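Long-range contacts in sugar kinase, pfkB family (Thermotoga maritima, PDB 2AJR), which is a pfkB-family sugar kinase of the ribokinase clan and probably uses ATP to phosphorylate a phosphorylated sugar, possibly fructose 1-phosphate: residues Leu171-Gly176 with Gly194-Asn199; Phe178-Gln183 with Gly278-Phe283. All coordinates share one frame; numbering follows the deposited sequence.

Contact 1 of 2, residues Leu171-Gly176 with Gly194-Asn199; sequences LARERG and GPEFPN
Arg173, on the last turn of its helix, lays the aliphatic part of its side chain against Glu196 and carries its guanidinium on to Asn199. The arginine chain is bent at chi2 (53°) and again at chi3, which turns it along the passing loop. Its CB sits 3.7 Å from Glu196 CB, and CD lies 3.5 Å from Phe197 O, a carbonyl found at the edge of the guanidinium, near its plane. Glu196 crosses the arginine at about a right angle. The glutamate is itself folded at chi2 (-73°), a bend that brings OE1 to 3.4 Å from Arg173 CG. The charged ends do not meet: Arg173 NE and Glu196 OE1 are 5.0 Å apart, a spacing that may still give mild attraction.

Asn199 and Arg173 reach toward each other from opposite directions, and Asn199 OD1 lies over one face of the guanidinium, 2.9 Å above the plane and off toward the rim. OD1 comes within 3.0 Å of Arg173 NE, but from above the plane the angle is too poor for a hydrogen bond. The amide is held by others, OD1 accepting from Val179 N and ND2 donating to Gln235 OE1, while Arg173 NH1 makes a weak bond to Val177 O. With an alanine at Arg173, Glu196 would probably lose the methylenes it packs on and Asn199 its guanidinium cover, opening a gap between helix end and loop.

Just beyond Arg173 the helix ends in a Schellman motif, with Gly176 at positive phi. This surface contact sets the C-terminal end of helix 164-174 beside the loop from helix 185-193 to strand 200-201; strand 178-182 adjoins it, Val179 touching both Ala172 and Arg173.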
# COMPACT_ATOMS: atom_id res chain seq x y z
N LEU A 171 32.94 -14.67 -3.54
CA LEU A 171 33.15 -15.24 -2.22
C LEU A 171 32.59 -16.66 -2.14
O LEU A 171 33.27 -17.56 -1.64
CB LEU A 171 32.48 -14.35 -1.17
CG LEU A 171 33.14 -12.98 -0.96
CD1 LEU A 171 32.16 -11.98 -0.36
CD2 LEU A 171 34.36 -13.14 -0.09
N ALA A 172 31.37 -16.86 -2.64
CA ALA A 172 30.72 -18.17 -2.64
C ALA A 172 31.56 -19.18 -3.39
O ALA A 172 31.86 -20.29 -2.91
CB ALA A 172 29.34 -18.08 -3.27
N ARG A 173 31.97 -18.76 -4.58
CA ARG A 173 32.60 -19.63 -5.54
C ARG A 173 34.03 -20.02 -5.13
O ARG A 173 34.42 -21.18 -5.23
CB ARG A 173 32.55 -18.94 -6.91
CG ARG A 173 32.13 -19.80 -8.07
CD ARG A 173 30.83 -20.55 -7.90
NE ARG A 173 31.03 -21.86 -8.53
CZ ARG A 173 31.38 -22.99 -7.91
NH1 ARG A 173 31.49 -23.04 -6.59
NH2 ARG A 173 31.57 -24.09 -8.61
N GLU A 174 34.81 -19.06 -4.63
CA GLU A 174 36.13 -19.37 -4.08
C GLU A 174 36.07 -20.44 -2.99
O GLU A 174 37.03 -21.15 -2.78
CB GLU A 174 36.78 -18.09 -3.53
CG GLU A 174 37.40 -17.20 -4.62
CD GLU A 174 37.74 -15.78 -4.17
OE1 GLU A 174 37.38 -15.38 -3.03
OE2 GLU A 174 38.37 -15.06 -4.98
N ARG A 175 34.93 -20.56 -2.32
CA ARG A 175 34.78 -21.49 -1.20
C ARG A 175 34.08 -22.78 -1.63
O ARG A 175 33.62 -23.55 -0.80
CB ARG A 175 33.95 -20.81 -0.10
CG ARG A 175 34.49 -20.97 1.30
CD ARG A 175 34.17 -19.73 2.14
NE ARG A 175 34.76 -18.52 1.55
CZ ARG A 175 34.69 -17.31 2.09
NH1 ARG A 175 34.06 -17.11 3.24
NH2 ARG A 175 35.27 -16.28 1.47
N GLY A 176 33.98 -23.00 -2.94
CA GLY A 176 33.32 -24.19 -3.46
C GLY A 176 31.82 -24.29 -3.20
O GLY A 176 31.26 -25.39 -3.26
N GLY A 194 33.19 -10.29 -13.36
CA GLY A 194 34.19 -10.68 -12.34
C GLY A 194 34.67 -12.09 -12.54
O GLY A 194 34.03 -12.86 -13.27
N PRO A 195 35.79 -12.43 -11.90
CA PRO A 195 36.54 -13.67 -12.09
C PRO A 195 35.76 -14.96 -11.86
O PRO A 195 36.09 -15.98 -12.48
CB PRO A 195 37.70 -13.56 -11.09
CG PRO A 195 37.31 -12.50 -10.15
CD PRO A 195 36.45 -11.55 -10.93
N GLU A 196 34.76 -14.92 -11.00
CA GLU A 196 33.94 -16.10 -10.75
C GLU A 196 32.55 -15.92 -11.31
O GLU A 196 32.09 -14.80 -11.55
CB GLU A 196 33.90 -16.42 -9.25
CG GLU A 196 35.26 -16.89 -8.66
CD GLU A 196 35.67 -18.32 -9.06
OE1 GLU A 196 34.92 -19.00 -9.79
OE2 GLU A 196 36.76 -18.76 -8.64
N PHE A 197 31.88 -17.05 -11.52
CA PHE A 197 30.61 -17.06 -12.22
C PHE A 197 29.59 -17.96 -11.53
O PHE A 197 29.95 -18.93 -10.86
CB PHE A 197 30.85 -17.53 -13.66
CG PHE A 197 31.76 -16.63 -14.45
CD1 PHE A 197 31.27 -15.46 -15.01
CD2 PHE A 197 33.10 -16.95 -14.61
CE1 PHE A 197 32.10 -14.61 -15.73
CE2 PHE A 197 33.95 -16.11 -15.33
CZ PHE A 197 33.45 -14.93 -15.89
N PRO A 198 28.29 -17.64 -11.68
CA PRO A 198 27.24 -18.51 -11.16
C PRO A 198 27.24 -19.88 -11.82
O PRO A 198 27.53 -19.99 -12.99
CB PRO A 198 25.97 -17.76 -11.53
CG PRO A 198 26.39 -16.37 -11.70
CD PRO A 198 27.72 -16.43 -12.30
N ASN A 199 26.90 -20.91 -11.05
CA ASN A 199 26.73 -22.25 -11.60
C ASN A 199 25.45 -22.35 -12.44
O ASN A 199 25.45 -22.98 -13.51
CB ASN A 199 26.70 -23.26 -10.47
CG ASN A 199 27.99 -23.29 -9.71
OD1 ASN A 199 28.16 -22.57 -8.71
ND2 ASN A 199 28.93 -24.07 -10.21

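Contact 2 of 2, residues Phe178-Gln183 with Gly278-Phe283; sequences FVFVEQ and GMVYYF
Phe178 and Phe283 form an offset face-to-face stack, centroids 4.0 Å apart and planes 21° from parallel. The two side chains come from opposite directions, and each has CG anti to its backbone N (chi1 -166° in Phe178, 177° in Phe283); these torsions swing the strand's ring and the helix's ring out toward each other. Phe283 CZ lies 3.5 Å from both CG and CD2 of Phe178, over that ring but displaced toward its rim.

A CH-pi contact follows two residues further along the strand. Val280 CG2 stands squarely over the Phe180 ring, 3.8 Å from its centroid and almost on the ring normal.

Further apolar packing surrounds the end of Phe180. Phe180 CZ is 3.8 Å from Val280 CA. Phe283 CB lies at the edge of the same ring, 4.0 Å from Phe180 CZ, while Phe180 CE2 is equally far from the CB of Met279, a selenomethionine in this crystal. Met293 of helix 290-304 also touches Phe180 and Met279.

The axes of strand 178-182 and of segment 278-283, part of helix 271-286, run nearly antiparallel and approach to 10.5 Å. Phe178 and Phe180 face this helix, whereas Val179 and Val181 face helices 164-174 and 185-193 across the sheet. A mainly parallel sheet sandwiched between helical layers is the alpha/beta core of the ribokinase fold.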
# COMPACT_ATOMS: atom_id res chain seq x y z
N PHE A 178 28.08 -23.87 -4.35
CA PHE A 178 27.37 -23.88 -5.61
C PHE A 178 26.43 -22.67 -5.63
O PHE A 178 25.77 -22.38 -4.62
CB PHE A 178 26.58 -25.18 -5.71
CG PHE A 178 26.07 -25.48 -7.07
CD1 PHE A 178 24.81 -25.06 -7.45
CD2 PHE A 178 26.81 -26.24 -7.95
CE1 PHE A 178 24.32 -25.35 -8.70
CE2 PHE A 178 26.33 -26.54 -9.20
CZ PHE A 178 25.08 -26.09 -9.58
N VAL A 179 26.38 -21.96 -6.75
CA VAL A 179 25.68 -20.67 -6.82
C VAL A 179 24.57 -20.64 -7.86
O VAL A 179 24.82 -20.94 -9.01
CB VAL A 179 26.65 -19.52 -7.18
CG1 VAL A 179 25.86 -18.28 -7.61
CG2 VAL A 179 27.61 -19.22 -6.04
N PHE A 180 23.37 -20.26 -7.43
CA PHE A 180 22.23 -19.94 -8.32
C PHE A 180 22.02 -18.42 -8.32
O PHE A 180 21.97 -17.82 -7.24
CB PHE A 180 20.92 -20.53 -7.79
CG PHE A 180 20.89 -22.03 -7.72
CD1 PHE A 180 21.54 -22.71 -6.70
CD2 PHE A 180 20.17 -22.76 -8.66
CE1 PHE A 180 21.50 -24.10 -6.62
CE2 PHE A 180 20.11 -24.16 -8.58
CZ PHE A 180 20.78 -24.83 -7.56
N VAL A 181 21.86 -17.80 -9.50
CA VAL A 181 21.50 -16.38 -9.55
C VAL A 181 20.29 -16.13 -10.43
O VAL A 181 20.21 -16.65 -11.54
CB VAL A 181 22.67 -15.51 -10.05
CG1 VAL A 181 22.19 -14.10 -10.28
CG2 VAL A 181 23.82 -15.53 -9.06
N GLU A 182 19.35 -15.32 -9.94
CA GLU A 182 18.27 -14.75 -10.78
C GLU A 182 18.26 -13.23 -10.62
O GLU A 182 17.80 -12.72 -9.61
CB GLU A 182 16.88 -15.35 -10.43
CG GLU A 182 15.72 -14.80 -11.32
CD GLU A 182 14.30 -15.30 -10.94
OE1 GLU A 182 14.04 -15.61 -9.76
OE2 GLU A 182 13.45 -15.36 -11.86
N GLN A 183 18.76 -12.49 -11.61
CA GLN A 183 18.80 -11.03 -11.54
C GLN A 183 18.64 -10.40 -12.90
O GLN A 183 18.78 -11.07 -13.91
CB GLN A 183 20.11 -10.55 -10.91
CG GLN A 183 20.18 -10.90 -9.43
CD GLN A 183 21.37 -10.29 -8.69
OE1 GLN A 183 22.52 -10.45 -9.09
NE2 GLN A 183 21.10 -9.63 -7.56
N GLY A 278 12.59 -25.01 -7.08
CA GLY A 278 12.51 -26.36 -7.61
C GLY A 278 13.88 -26.83 -8.02
O GLY A 278 14.28 -27.94 -7.68
N MSE A 279 14.62 -25.99 -8.74
CA MSE A 279 15.97 -26.32 -9.15
C MSE A 279 16.87 -26.57 -7.96
O MSE A 279 17.62 -27.54 -7.96
CB MSE A 279 16.56 -25.21 -10.03
CG MSE A 279 15.92 -25.13 -11.38
SE MSE A 279 16.87 -23.94 -12.61
CE MSE A 279 17.85 -25.27 -13.69
N VAL A 280 16.79 -25.71 -6.95
CA VAL A 280 17.61 -25.90 -5.76
C VAL A 280 17.29 -27.26 -5.14
O VAL A 280 18.20 -28.06 -4.90
CB VAL A 280 17.44 -24.76 -4.71
CG1 VAL A 280 18.36 -25.01 -3.52
CG2 VAL A 280 17.77 -23.43 -5.34
N TYR A 281 16.01 -27.55 -4.95
CA TYR A 281 15.56 -28.85 -4.42
C TYR A 281 16.08 -30.04 -5.23
O TYR A 281 16.50 -31.04 -4.66
CB TYR A 281 14.03 -28.91 -4.37
CG TYR A 281 13.45 -30.24 -3.94
CD1 TYR A 281 13.23 -30.52 -2.60
CD2 TYR A 281 13.10 -31.21 -4.88
CE1 TYR A 281 12.70 -31.75 -2.19
CE2 TYR A 281 12.55 -32.44 -4.48
CZ TYR A 281 12.36 -32.69 -3.13
OH TYR A 281 11.83 -33.88 -2.71
N TYR A 282 16.04 -29.93 -6.55
CA TYR A 282 16.45 -31.04 -7.40
C TYR A 282 17.94 -31.28 -7.25
O TYR A 282 18.39 -32.42 -7.15
CB TYR A 282 16.14 -30.79 -8.89
CG TYR A 282 16.34 -32.03 -9.75
CD1 TYR A 282 17.60 -32.45 -10.15
CD2 TYR A 282 15.25 -32.80 -10.14
CE1 TYR A 282 17.77 -33.61 -10.92
CE2 TYR A 282 15.40 -33.95 -10.91
CZ TYR A 282 16.66 -34.35 -11.30
OH TYR A 282 16.77 -35.49 -12.07
N PHE A 283 18.70 -30.19 -7.26
CA PHE A 283 20.13 -30.25 -7.05
C PHE A 283 20.44 -30.95 -5.73
O PHE A 283 21.15 -31.96 -5.71
CB PHE A 283 20.73 -28.84 -7.07
CG PHE A 283 22.20 -28.80 -6.79
CD1 PHE A 283 23.09 -29.37 -7.67
CD2 PHE A 283 22.69 -28.18 -5.66
CE1 PHE A 283 24.44 -29.33 -7.43
CE2 PHE A 283 24.04 -28.15 -5.41
CZ PHE A 283 24.91 -28.72 -6.30

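Overall arrangement
Followed from the N terminus, the chain leaves helix 164-174, passes through strand 178-182 and helix 185-193, and returns at 194-199, where contact 1 closes a short loop of 17 residues. Contact 2 starts inside that loop, at 178-183, and closes only at 278-283, after 94 intervening residues, so the two loops cross. Strand 178-182 belongs to contact 2 and is also touched by contact 1: Ala172 and Pro198 pack on Val179 and Val181, while Asn199 reaches Phe178 and probably bonds Val179 N. Contact 1 joins the end of helix 164-174 to the loop before strand 200-201 at the surface; contact 2 ties the central sheet to helix 271-286 in the interior.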